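Local coordinates for protein N-terminal acetyltransferase B complex subunit MDM20 (Candida albicans, PDB 5K04) that probably serves as the non-catalytic helical scaffold subunit of the NatB N-terminal acetyltransferase complex, holding its partner NAT3 within a curved superhelix, at residues Glu183-Ile188 and Leu213-Leu218; Leu171-Met176 and Ser197-Gln202; Glu671-Val676 and Asn693-Phe698. All blocks are in the same frame, centred on the assembly; numbering follows the deposited sequence.

Contact 1: Glu183-Ile188 and Leu213-Leu218; sequences ENTQEI and LELKLL
L215 reaches across from helix 213-225 and drives one methyl, CD1, into the first turn of helix 185-192. The apolar part of the contact gathers on this branch: CG2 of I188 lies 3.6 Å from CD1 of L215, with the two chains set nearly perpendicular. T185 supplies the other wall, with its CB 3.9 Å from CD1 of L215, and here the side chains run past each other in opposite senses. With CG1 beside the backbone nitrogen (chi1 -65°), CG2 of I188 lies anti to that nitrogen and is presented to the leucine.

The polar groups make their bonds around this patch. OG1 of T185 pairs with D212, just ahead of helix 213-225, whose other carboxylate oxygen takes N of L215; one aspartate thus serves both segments. N184 is the N-cap of helix 185-192: its OD1 receives N of E187 at 3.0 Å, from a direction tilted 31° out of the carbonyl plane, and N of Q186 weakly. OE1 of E187 in turn accepts N of E183 at 3.0 Å from above the carboxylate plane, and R143 pairs with the same oxygen.

NAT3 packs on the flank, its P40 against Q186 and its P6 against E214. Packing of a helix on the next but one, past helix 197-204, is consistent with the alpha-solenoid architecture expected of an MDM20/NAA25 subunit, whose family belongs to the TPR clan.

Contact 2: Leu171-Met176 and Ser197-Gln202; sequences LGKKLM and SKEIEQ
K173 and E199 meet only at their ends, in a salt bridge that spans two helices whose backbones stay well apart: even the nearest CA pair, K173 with E199, is separated by 11.4 Å. NZ of K173 donates to OE2 of E199 at 3.2 Å, coming in on the syn side of the carboxylate and 19° out of its plane. The lysine chain lies nearly perpendicular to that of the glutamate. K173 leaves its helix with CG trans to the backbone nitrogen, and then bends at chi3 (-90°) to bring the ammonium round to the acid. The glutamate is straighter: beyond CG its chain is extended, and this carries the carboxylate far enough out to be reached.

The other oxygen of the acid has its own partner, since OE1 of E199 accepts N of S196, just before helix 197-204. With one oxygen held by the backbone and the other by the lysine, the rotation of the carboxylate is probably restrained, and the nearby ammonium would be expected to stabilise its negative charge.

This bridge is the loose side, with just 61 Å² buried between the segments and both partners partly exposed. Tighter packing lies behind it and involves other helices. The lysine also touches Y191 of helix 185-192. M176 and I200 are buried, M176 against helices 143-157 and 185-192, I200 against helix 213-225. Helix 185-192 comes between helices 162-177 and 197-204 in the chain, so the salt bridge joins the helices before and after it.

Contact 3: Glu671-Val676 and Asn693-Phe698; sequences EFIKIV and NLVKPF
I673, V695 and F698 carry this buried contact of a helical hairpin, in which helix 661-682 turns back through a short linker into helix 686-695 and the two run roughly antiparallel. I673 stands in the middle and uses two different branches. Its CG2 lies 3.7 Å from CG2 of V695, methyl against methyl, the two side chains running alongside each other with reversed sense. The backbones are close here, the CA atoms of I673 and V695 being 7.0 Å apart, so small branched side chains fill the gap between them.

The second branch of I673 goes to the aromatic ring. Its CD1 comes up to the edge of F698, close to the ring plane, 3.4 Å from CD2 of F698 and 3.9 Å from CE2 of the same ring. Because the isoleucine chain is extended at chi2 (165°), CD1 is carried outward to that edge, while CG2 stays with the valine. The phenylalanine therefore receives the methyl at its rim.

V695 and F698 are brought to the same side by the chain itself. A type I turn runs from one to the other, closed by N of F698 bonding to O of V695 at 3.2 Å, and helix 698-703 sets off from there. The surroundings close over the contact: L750, the last residue of the chain, touches I673, L644 packs on V695, and T646 and L649 of helix 646-649 lie against F698. The residue preceding I673, F672, makes an edge-to-face pair with Y617 of helix 608-625. One face of the F698 ring is covered by CA of V695, which sits over the ring centre, 3.8 Å above its plane.

Overall arrangement
Contacts 1 and 2 belong to one neighbourhood, their centres about 13 Å apart and their segments alternating along the chain. Each skips one helix, together they tie four consecutive helices, 162-177 to 213-225, and M176 and I200 of contact 2 pack on E187 and L218 of contact 1. Contact 1 is buried and apolar, with NAT3 alongside; contact 2 is a surface salt bridge that NAT3 does not touch. Contact 3 lies on the opposite side of the chain's centre, its centre about 64 Å from that of contact 1 and 67 Å from that of contact 2. Like contact 1 it is buried and hydrophobic, but it adds an aromatic ring and joins consecutive helices near the C-terminus.

Contact 1: Glu183-Ile188 and Leu213-Leu218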
loop_
_atom_site.group_PDB
_atom_site.type_symbol
_atom_site.label_atom_id
_atom_site.label_comp_id
_atom_site.label_asym_id
_atom_site.label_seq_id
_atom_site.Cartn_x
_atom_site.Cartn_y
_atom_site.Cartn_z
ATOM N N GLU A 183 -23.273 -22.467 12.523
ATOM C CA GLU A 183 -24.038 -22.481 11.289
ATOM C C GLU A 183 -23.186 -22.264 10.045
ATOM O O GLU A 183 -23.658 -22.545 8.940
ATOM C CB GLU A 183 -25.142 -21.415 11.346
ATOM C CG GLU A 183 -26.234 -21.729 12.383
ATOM C CD GLU A 183 -27.087 -20.518 12.735
ATOM O OE1 GLU A 183 -27.782 -20.557 13.781
ATOM O OE2 GLU A 183 -27.050 -19.533 11.963
ATOM N N ASN A 184 -21.953 -21.777 10.190
ATOM C CA ASN A 184 -21.115 -21.525 9.031
ATOM C C ASN A 184 -19.655 -21.480 9.462
ATOM O O ASN A 184 -19.327 -21.513 10.651
ATOM C CB ASN A 184 -21.513 -20.231 8.320
ATOM C CG ASN A 184 -21.343 -19.025 9.201
ATOM O OD1 ASN A 184 -20.222 -18.670 9.589
ATOM N ND2 ASN A 184 -22.462 -18.360 9.508
ATOM N N THR A 185 -18.781 -21.379 8.460
ATOM C CA THR A 185 -17.342 -21.458 8.675
ATOM C C THR A 185 -16.765 -20.176 9.271
ATOM O O THR A 185 -15.667 -20.213 9.840
ATOM C CB THR A 185 -16.654 -21.813 7.347
ATOM O OG1 THR A 185 -15.241 -21.772 7.529
ATOM C CG2 THR A 185 -16.996 -20.817 6.279
ATOM N N GLN A 186 -17.499 -19.056 9.181
ATOM C CA GLN A 186 -17.079 -17.815 9.833
ATOM C C GLN A 186 -17.191 -17.920 11.349
ATOM O O GLN A 186 -16.289 -17.486 12.082
ATOM C CB GLN A 186 -17.918 -16.640 9.324
ATOM C CG GLN A 186 -17.741 -16.340 7.850
ATOM C CD GLN A 186 -16.393 -15.719 7.512
ATOM O OE1 GLN A 186 -15.568 -15.431 8.384
ATOM N NE2 GLN A 186 -16.171 -15.492 6.225
ATOM N N GLU A 187 -18.314 -18.458 11.837
ATOM C CA GLU A 187 -18.484 -18.629 13.278
ATOM C C GLU A 187 -17.434 -19.591 13.826
ATOM O O GLU A 187 -16.822 -19.330 14.866
ATOM C CB GLU A 187 -19.902 -19.129 13.594
ATOM C CG GLU A 187 -21.005 -18.299 12.989
ATOM C CD GLU A 187 -22.390 -18.806 13.337
ATOM O OE1 GLU A 187 -22.492 -19.936 13.861
ATOM O OE2 GLU A 187 -23.380 -18.072 13.081
ATOM N N ILE A 188 -17.211 -20.706 13.128
ATOM C CA ILE A 188 -16.184 -21.657 13.542
ATOM C C ILE A 188 -14.819 -20.979 13.577
ATOM O O ILE A 188 -14.049 -21.151 14.531
ATOM C CB ILE A 188 -16.198 -22.883 12.608
ATOM C CG1 ILE A 188 -17.520 -23.655 12.755
ATOM C CG2 ILE A 188 -15.010 -23.779 12.885
ATOM C CD1 ILE A 188 -17.693 -24.817 11.774
ATOM N N LEU A 213 -11.203 -23.138 2.749
ATOM C CA LEU A 213 -9.743 -23.195 2.668
ATOM C C LEU A 213 -9.106 -22.675 3.953
ATOM O O LEU A 213 -8.158 -23.268 4.467
ATOM C CB LEU A 213 -9.242 -22.394 1.456
ATOM C CG LEU A 213 -7.732 -22.536 1.202
ATOM C CD1 LEU A 213 -7.324 -24.021 1.106
ATOM C CD2 LEU A 213 -7.292 -21.792 -0.043
ATOM N N GLU A 214 -9.643 -21.582 4.501
ATOM C CA GLU A 214 -9.102 -20.996 5.727
ATOM C C GLU A 214 -9.012 -22.032 6.847
ATOM O O GLU A 214 -7.990 -22.140 7.531
ATOM C CB GLU A 214 -9.985 -19.810 6.141
ATOM C CG GLU A 214 -9.551 -19.069 7.381
ATOM C CD GLU A 214 -8.396 -18.082 7.149
ATOM O OE1 GLU A 214 -8.330 -17.442 6.077
ATOM O OE2 GLU A 214 -7.554 -17.955 8.065
ATOM N N LEU A 215 -10.082 -22.813 7.039
ATOM C CA LEU A 215 -10.138 -23.758 8.150
ATOM C C LEU A 215 -9.385 -25.044 7.842
ATOM O O LEU A 215 -8.844 -25.672 8.763
ATOM C CB LEU A 215 -11.597 -24.062 8.526
ATOM C CG LEU A 215 -12.363 -22.889 9.174
ATOM C CD1 LEU A 215 -13.780 -23.284 9.525
ATOM C CD2 LEU A 215 -11.638 -22.319 10.411
ATOM N N LYS A 216 -9.338 -25.446 6.564
ATOM C CA LYS A 216 -8.519 -26.592 6.175
ATOM C C LYS A 216 -7.059 -26.331 6.491
ATOM O O LYS A 216 -6.370 -27.184 7.061
ATOM C CB LYS A 216 -8.688 -26.901 4.686
ATOM C CG LYS A 216 -10.070 -27.409 4.279
ATOM C CD LYS A 216 -10.066 -27.861 2.811
ATOM C CE LYS A 216 -11.497 -28.117 2.298
ATOM N NZ LYS A 216 -11.504 -28.526 0.860
ATOM N N LEU A 217 -6.571 -25.139 6.136
ATOM C CA LEU A 217 -5.184 -24.798 6.436
ATOM C C LEU A 217 -4.950 -24.782 7.935
ATOM O O LEU A 217 -3.932 -25.286 8.421
ATOM C CB LEU A 217 -4.830 -23.448 5.820
ATOM C CG LEU A 217 -4.846 -23.424 4.284
ATOM C CD1 LEU A 217 -4.609 -22.004 3.713
ATOM C CD2 LEU A 217 -3.859 -24.411 3.701
ATOM N N LEU A 218 -5.903 -24.219 8.681
ATOM C CA LEU A 218 -5.809 -24.177 10.134
ATOM C C LEU A 218 -5.833 -25.584 10.724
ATOM O O LEU A 218 -5.084 -25.889 11.658
ATOM C CB LEU A 218 -6.957 -23.334 10.678
ATOM C CG LEU A 218 -6.944 -23.068 12.182
ATOM C CD1 LEU A 218 -5.698 -22.278 12.597
ATOM C CD2 LEU A 218 -8.218 -22.344 12.592
#

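Contact 2: Leu171-Met176 and Ser197-Gln202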
loop_
_atom_site.group_PDB
_atom_site.type_symbol
_atom_site.label_atom_id
_atom_site.label_comp_id
_atom_site.label_asym_id
_atom_site.label_seq_id
_atom_site.Cartn_x
_atom_site.Cartn_y
_atom_site.Cartn_z
ATOM N N LEU A 171 -13.462 -15.092 27.851
ATOM C CA LEU A 171 -14.756 -14.478 27.557
ATOM C C LEU A 171 -15.150 -14.707 26.104
ATOM O O LEU A 171 -16.330 -14.915 25.802
ATOM C CB LEU A 171 -14.726 -12.978 27.886
ATOM C CG LEU A 171 -14.622 -12.568 29.364
ATOM C CD1 LEU A 171 -14.277 -11.107 29.474
ATOM C CD2 LEU A 171 -15.902 -12.852 30.165
ATOM N N GLY A 172 -14.181 -14.668 25.187
ATOM C CA GLY A 172 -14.509 -14.895 23.788
ATOM C C GLY A 172 -14.890 -16.339 23.521
ATOM O O GLY A 172 -15.842 -16.617 22.786
ATOM N N LYS A 173 -14.143 -17.273 24.117
ATOM C CA LYS A 173 -14.429 -18.691 23.967
ATOM C C LYS A 173 -15.829 -19.020 24.461
ATOM O O LYS A 173 -16.590 -19.730 23.795
ATOM C CB LYS A 173 -13.383 -19.512 24.734
ATOM C CG LYS A 173 -13.491 -21.003 24.515
ATOM C CD LYS A 173 -12.866 -21.803 25.643
ATOM C CE LYS A 173 -11.407 -22.105 25.403
ATOM N NZ LYS A 173 -10.907 -23.081 26.418
ATOM N N LYS A 174 -16.188 -18.489 25.624
ATOM C CA LYS A 174 -17.471 -18.807 26.242
ATOM C C LYS A 174 -18.635 -18.189 25.472
ATOM O O LYS A 174 -19.708 -18.790 25.378
ATOM C CB LYS A 174 -17.437 -18.338 27.700
ATOM C CG LYS A 174 -18.766 -18.260 28.408
ATOM C CD LYS A 174 -18.577 -17.616 29.777
ATOM C CE LYS A 174 -17.813 -16.292 29.672
ATOM N NZ LYS A 174 -17.423 -15.732 31.006
ATOM N N LEU A 175 -18.446 -16.990 24.921
ATOM C CA LEU A 175 -19.463 -16.392 24.057
ATOM C C LEU A 175 -19.720 -17.251 22.830
ATOM O O LEU A 175 -20.871 -17.430 22.417
ATOM C CB LEU A 175 -19.020 -14.999 23.612
ATOM C CG LEU A 175 -19.096 -13.898 24.653
ATOM C CD1 LEU A 175 -18.259 -12.734 24.214
ATOM C CD2 LEU A 175 -20.551 -13.495 24.853
ATOM N N MET A 176 -18.647 -17.768 22.217
ATOM C CA MET A 176 -18.786 -18.601 21.026
ATOM C C MET A 176 -19.408 -19.951 21.368
ATOM O O MET A 176 -20.280 -20.441 20.642
ATOM C CB MET A 176 -17.423 -18.771 20.328
ATOM C CG MET A 176 -16.907 -17.456 19.622
ATOM S SD MET A 176 -18.110 -16.645 18.623
ATOM C CE MET A 176 -18.438 -18.043 17.599
ATOM N N SER A 197 -4.021 -25.321 19.897
ATOM C CA SER A 197 -3.825 -26.212 18.763
ATOM C C SER A 197 -4.488 -27.567 19.009
ATOM O O SER A 197 -5.069 -28.158 18.089
ATOM C CB SER A 197 -2.320 -26.370 18.502
ATOM O OG SER A 197 -2.047 -26.713 17.156
ATOM N N LYS A 198 -4.414 -28.069 20.254
ATOM C CA LYS A 198 -5.065 -29.333 20.594
ATOM C C LYS A 198 -6.574 -29.223 20.458
ATOM O O LYS A 198 -7.229 -30.128 19.921
ATOM C CB LYS A 198 -4.708 -29.759 22.021
ATOM C CG LYS A 198 -3.268 -30.165 22.223
ATOM C CD LYS A 198 -2.934 -31.439 21.458
ATOM C CE LYS A 198 -3.259 -32.690 22.263
ATOM N NZ LYS A 198 -2.652 -33.922 21.649
ATOM N N GLU A 199 -7.144 -28.121 20.950
ATOM C CA GLU A 199 -8.588 -27.944 20.883
ATOM C C GLU A 199 -9.047 -27.735 19.444
ATOM O O GLU A 199 -10.084 -28.266 19.035
ATOM C CB GLU A 199 -9.002 -26.772 21.776
ATOM C CG GLU A 199 -8.782 -26.994 23.267
ATOM C CD GLU A 199 -8.929 -25.703 24.080
ATOM O OE1 GLU A 199 -8.400 -24.654 23.646
ATOM O OE2 GLU A 199 -9.581 -25.744 25.148
ATOM N N ILE A 200 -8.271 -26.981 18.661
ATOM C CA ILE A 200 -8.604 -26.739 17.256
ATOM C C ILE A 200 -8.765 -28.063 16.502
ATOM O O ILE A 200 -9.739 -28.264 15.767
ATOM C CB ILE A 200 -7.536 -25.839 16.605
ATOM C CG1 ILE A 200 -7.641 -24.397 17.127
ATOM C CG2 ILE A 200 -7.643 -25.877 15.093
ATOM C CD1 ILE A 200 -6.589 -23.463 16.555
ATOM N N GLU A 201 -7.803 -28.981 16.656
ATOM C CA GLU A 201 -7.909 -30.271 15.969
ATOM C C GLU A 201 -9.157 -31.021 16.407
ATOM O O GLU A 201 -9.895 -31.569 15.580
ATOM C CB GLU A 201 -6.678 -31.146 16.226
ATOM C CG GLU A 201 -6.802 -32.493 15.499
ATOM C CD GLU A 201 -5.602 -33.425 15.681
ATOM O OE1 GLU A 201 -4.676 -33.083 16.460
ATOM O OE2 GLU A 201 -5.602 -34.509 15.043
ATOM N N GLN A 202 -9.385 -31.072 17.723
ATOM C CA GLN A 202 -10.552 -31.751 18.265
ATOM C C GLN A 202 -11.844 -31.127 17.736
ATOM O O GLN A 202 -12.770 -31.842 17.347
ATOM C CB GLN A 202 -10.481 -31.712 19.799
ATOM C CG GLN A 202 -11.587 -32.432 20.504
ATOM C CD GLN A 202 -11.721 -33.878 20.039
ATOM O OE1 GLN A 202 -10.727 -34.581 19.859
ATOM N NE2 GLN A 202 -12.959 -34.319 19.843
#

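Contact 3: Glu671-Val676 and Asn693-Phe698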
loop_
_atom_site.group_PDB
_atom_site.type_symbol
_atom_site.label_atom_id
_atom_site.label_comp_id
_atom_site.label_asym_id
_atom_site.label_seq_id
_atom_site.Cartn_x
_atom_site.Cartn_y
_atom_site.Cartn_z
ATOM N N GLU A 671 10.498 27.766 -1.881
ATOM C CA GLU A 671 9.346 27.654 -0.996
ATOM C C GLU A 671 9.579 28.436 0.290
ATOM O O GLU A 671 8.681 29.138 0.780
ATOM C CB GLU A 671 9.073 26.175 -0.705
ATOM C CG GLU A 671 8.010 25.880 0.346
ATOM C CD GLU A 671 7.898 24.377 0.675
ATOM O OE1 GLU A 671 8.939 23.697 0.777
ATOM O OE2 GLU A 671 6.756 23.886 0.838
ATOM N N PHE A 672 10.794 28.341 0.837
ATOM C CA PHE A 672 11.127 29.069 2.056
ATOM C C PHE A 672 10.997 30.578 1.853
ATOM O O PHE A 672 10.536 31.295 2.747
ATOM C CB PHE A 672 12.538 28.698 2.512
ATOM C CG PHE A 672 13.073 29.577 3.614
ATOM C CD1 PHE A 672 13.761 30.760 3.320
ATOM C CD2 PHE A 672 12.900 29.224 4.945
ATOM C CE1 PHE A 672 14.258 31.566 4.330
ATOM C CE2 PHE A 672 13.393 30.032 5.966
ATOM C CZ PHE A 672 14.070 31.206 5.656
ATOM N N ILE A 673 11.404 31.078 0.686
ATOM C CA ILE A 673 11.311 32.514 0.428
ATOM C C ILE A 673 9.860 32.930 0.247
ATOM O O ILE A 673 9.454 34.012 0.682
ATOM C CB ILE A 673 12.166 32.884 -0.792
ATOM C CG1 ILE A 673 13.632 32.616 -0.489
ATOM C CG2 ILE A 673 11.969 34.348 -1.163
ATOM C CD1 ILE A 673 14.477 32.619 -1.717
ATOM N N LYS A 674 9.055 32.078 -0.398
ATOM C CA LYS A 674 7.629 32.368 -0.500
ATOM C C LYS A 674 7.000 32.489 0.886
ATOM O O LYS A 674 6.155 33.358 1.121
ATOM C CB LYS A 674 6.916 31.281 -1.313
ATOM C CG LYS A 674 7.355 31.138 -2.764
ATOM C CD LYS A 674 7.043 32.370 -3.578
ATOM C CE LYS A 674 7.372 32.139 -5.040
ATOM N NZ LYS A 674 7.041 33.340 -5.866
ATOM N N ILE A 675 7.408 31.617 1.813
ATOM C CA ILE A 675 6.875 31.644 3.172
ATOM C C ILE A 675 7.381 32.875 3.930
ATOM O O ILE A 675 6.633 33.504 4.693
ATOM C CB ILE A 675 7.229 30.320 3.876
ATOM C CG1 ILE A 675 6.472 29.165 3.210
ATOM C CG2 ILE A 675 6.936 30.354 5.379
ATOM C CD1 ILE A 675 6.925 27.796 3.680
ATOM N N VAL A 676 8.645 33.256 3.714
ATOM C CA VAL A 676 9.143 34.523 4.254
ATOM C C VAL A 676 8.231 35.674 3.835
ATOM O O VAL A 676 7.854 36.526 4.650
ATOM C CB VAL A 676 10.597 34.766 3.803
ATOM C CG1 VAL A 676 10.989 36.224 4.017
ATOM C CG2 VAL A 676 11.566 33.842 4.542
ATOM N N ASN A 693 13.948 42.047 2.004
ATOM C CA ASN A 693 14.973 42.752 1.239
ATOM C C ASN A 693 16.163 41.851 0.940
ATOM O O ASN A 693 16.722 41.899 -0.161
ATOM C CB ASN A 693 15.436 44.002 1.988
ATOM C CG ASN A 693 14.480 45.172 1.818
ATOM O OD1 ASN A 693 13.771 45.287 0.808
ATOM N ND2 ASN A 693 14.458 46.056 2.816
ATOM N N LEU A 694 16.564 41.031 1.916
ATOM C CA LEU A 694 17.741 40.188 1.749
ATOM C C LEU A 694 17.541 39.131 0.672
ATOM O O LEU A 694 18.500 38.765 -0.019
ATOM C CB LEU A 694 18.092 39.517 3.073
ATOM C CG LEU A 694 18.855 40.351 4.095
ATOM C CD1 LEU A 694 19.177 39.519 5.320
ATOM C CD2 LEU A 694 20.126 40.874 3.466
ATOM N N VAL A 695 16.312 38.617 0.525
ATOM C CA VAL A 695 16.050 37.568 -0.462
ATOM C C VAL A 695 15.897 38.110 -1.872
ATOM O O VAL A 695 15.979 37.334 -2.829
ATOM C CB VAL A 695 14.797 36.751 -0.089
ATOM C CG1 VAL A 695 14.922 36.174 1.333
ATOM C CG2 VAL A 695 13.543 37.588 -0.234
ATOM N N LYS A 696 15.713 39.428 -2.019
ATOM C CA LYS A 696 15.528 40.057 -3.329
ATOM C C LYS A 696 16.591 39.699 -4.369
ATOM O O LYS A 696 16.217 39.402 -5.515
ATOM C CB LYS A 696 15.438 41.579 -3.142
ATOM C CG LYS A 696 14.016 42.106 -3.052
ATOM C CD LYS A 696 13.191 41.579 -4.224
ATOM C CE LYS A 696 11.738 42.050 -4.181
ATOM N NZ LYS A 696 10.946 41.479 -5.314
ATOM N N PRO A 697 17.897 39.718 -4.074
ATOM C CA PRO A 697 18.887 39.459 -5.131
ATOM C C PRO A 697 19.181 37.988 -5.398
ATOM O O PRO A 697 20.033 37.698 -6.248
ATOM C CB PRO A 697 20.140 40.170 -4.602
ATOM C CG PRO A 697 20.022 40.039 -3.128
ATOM C CD PRO A 697 18.550 40.150 -2.820
ATOM N N PHE A 698 18.507 37.063 -4.704
ATOM C CA PHE A 698 18.815 35.640 -4.847
ATOM C C PHE A 698 18.699 35.193 -6.299
ATOM O O PHE A 698 19.574 34.490 -6.820
ATOM C CB PHE A 698 17.881 34.796 -3.967
ATOM C CG PHE A 698 18.228 34.818 -2.499
ATOM C CD1 PHE A 698 19.287 35.575 -2.023
ATOM C CD2 PHE A 698 17.496 34.079 -1.598
ATOM C CE1 PHE A 698 19.601 35.578 -0.676
ATOM C CE2 PHE A 698 17.803 34.078 -0.257
ATOM C CZ PHE A 698 18.856 34.825 0.200
#